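Local atomic coordinates of alpha-galactosidase (Umbelopsis vinacea, PDB entry 3A5V), a protein that probably hydrolyses terminal alpha-linked galactose residues from galactosides, as a tetrameric, N-glycosylated glycoside hydrolase of family 27. Residues A[188-193]-A[218-223]. Numbering follows the deposited sequence.
Sequences GDVYDN and MNIINK
Ile220 reaches from the helix to the loop and presses its terminal methyl against Val190. CD1 of Ile220 lies 3.4 Å from CB of Val190, tighter than usual for two carbons. The same CD1 of Ile220 is 3.6 Å from CG2 of Val190. The two side chains cross at about a right angle. On the Ile220 side the touching atom is CD1. The outer part of Ile220 is extended (chi2 162°), which carries CD1 of Ile220 forward to the loop backbone, 4.0 Å from O of Gly188. Trp261 of helix 251-263 and Ser187 also pack on Ile220.

Beside this tight apolar point the contact is looser and bridged by water. Lys223 makes no direct contact with the loop. Its chain is nearly extended. NZ of Lys223 lies 2.7 Å from a water. That water accepts a bond from N of Gly188 at 2.9 Å. NZ of Lys223 also donates to OD1 of Asn219 at 2.7 Å, in the carbonyl plane and on a lone pair. O of Cys203 is a further acceptor for NZ. These three partners fix the ammonium group.

The CB of Asp189 points away from the helix. Its carboxylate pairs with Arg185, and its side chain lies near a bound Tris molecule, probably from the crystallisation liquor. The contact thus packs the loop that links strand 183-185 to helix 217-227 back onto that helix, one beta-alpha unit of the (beta/alpha)8 barrel of family 27 glycosidases.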
# COMPACT_ATOMS: atom_id res chain seq x y z
N GLY A 188 5.08 9.01 -14.11
CA GLY A 188 4.68 8.70 -15.48
C GLY A 188 4.95 9.87 -16.44
O GLY A 188 5.15 11.02 -16.00
N ASP A 189 4.97 9.58 -17.74
CA ASP A 189 5.43 10.55 -18.75
C ASP A 189 4.54 11.78 -18.78
O ASP A 189 3.31 11.68 -18.71
CB ASP A 189 5.44 9.95 -20.17
CG ASP A 189 6.20 8.64 -20.28
OD1 ASP A 189 6.85 8.16 -19.32
OD2 ASP A 189 6.13 8.07 -21.39
N VAL A 190 5.17 12.94 -18.95
CA VAL A 190 4.45 14.17 -19.22
C VAL A 190 3.82 14.08 -20.61
O VAL A 190 4.27 13.30 -21.45
CB VAL A 190 5.40 15.42 -19.08
CG1 VAL A 190 6.42 15.51 -20.27
CG2 VAL A 190 4.60 16.71 -18.93
N TYR A 191 2.74 14.82 -20.83
CA TYR A 191 2.27 15.09 -22.18
C TYR A 191 2.04 16.58 -22.37
O TYR A 191 2.13 17.36 -21.41
CB TYR A 191 1.04 14.26 -22.57
CG TYR A 191 -0.29 14.60 -21.91
CD1 TYR A 191 -0.42 14.80 -20.53
CD2 TYR A 191 -1.46 14.62 -22.70
CE1 TYR A 191 -1.69 15.05 -19.94
CE2 TYR A 191 -2.70 14.86 -22.14
CZ TYR A 191 -2.81 15.08 -20.77
OH TYR A 191 -4.07 15.31 -20.27
N ASP A 192 1.74 16.96 -23.61
CA ASP A 192 1.70 18.38 -23.99
C ASP A 192 0.39 19.00 -23.53
O ASP A 192 -0.45 19.41 -24.35
CB ASP A 192 1.89 18.52 -25.51
CG ASP A 192 2.19 19.94 -25.95
OD1 ASP A 192 2.46 20.82 -25.10
OD2 ASP A 192 2.13 20.17 -27.17
N ASN A 193 0.20 19.06 -22.21
CA ASN A 193 -1.05 19.52 -21.64
C ASN A 193 -0.86 20.03 -20.21
O ASN A 193 -0.22 19.37 -19.38
CB ASN A 193 -2.06 18.36 -21.66
CG ASN A 193 -3.48 18.83 -21.39
OD1 ASN A 193 -3.78 19.33 -20.31
ND2 ASN A 193 -4.36 18.66 -22.39
N MET A 218 0.77 19.95 -14.15
CA MET A 218 0.35 20.13 -12.76
C MET A 218 0.38 18.81 -11.95
O MET A 218 0.77 18.79 -10.78
CB MET A 218 -1.04 20.80 -12.67
CG MET A 218 -1.04 22.30 -13.06
SD MET A 218 0.12 23.30 -12.08
CE MET A 218 -0.46 22.98 -10.41
N ASN A 219 -0.02 17.72 -12.60
CA ASN A 219 0.08 16.39 -11.98
C ASN A 219 1.52 16.10 -11.55
O ASN A 219 1.78 15.69 -10.41
CB ASN A 219 -0.46 15.30 -12.95
CG ASN A 219 -0.27 13.88 -12.41
OD1 ASN A 219 0.84 13.32 -12.46
ND2 ASN A 219 -1.36 13.28 -11.90
N ILE A 220 2.46 16.32 -12.47
CA ILE A 220 3.87 16.07 -12.16
C ILE A 220 4.40 17.01 -11.07
O ILE A 220 5.12 16.55 -10.19
CB ILE A 220 4.74 16.11 -13.45
CG1 ILE A 220 4.44 14.86 -14.28
CG2 ILE A 220 6.25 16.16 -13.11
CD1 ILE A 220 4.89 15.00 -15.73
N ILE A 221 4.04 18.29 -11.12
CA ILE A 221 4.49 19.23 -10.08
C ILE A 221 4.07 18.74 -8.67
O ILE A 221 4.86 18.80 -7.73
CB ILE A 221 3.99 20.68 -10.31
CG1 ILE A 221 4.64 21.27 -11.58
CG2 ILE A 221 4.29 21.57 -9.06
CD1 ILE A 221 4.03 22.55 -12.06
N ASN A 222 2.82 18.27 -8.54
CA ASN A 222 2.33 17.85 -7.22
C ASN A 222 3.06 16.61 -6.70
O ASN A 222 3.17 16.41 -5.48
CB ASN A 222 0.79 17.69 -7.24
CG ASN A 222 0.07 19.03 -7.42
OD1 ASN A 222 0.52 20.07 -6.92
ND2 ASN A 222 -1.05 19.02 -8.16
N LYS A 223 3.59 15.80 -7.60
CA LYS A 223 4.46 14.66 -7.22
C LYS A 223 5.88 15.10 -6.87
O LYS A 223 6.46 14.63 -5.88
CB LYS A 223 4.51 13.61 -8.35
CG LYS A 223 3.17 12.91 -8.56
CD LYS A 223 3.10 12.18 -9.91
CE LYS A 223 1.78 11.38 -9.98
NZ LYS A 223 1.46 10.91 -11.38
O HOH W 1 2.97 8.82 -12.17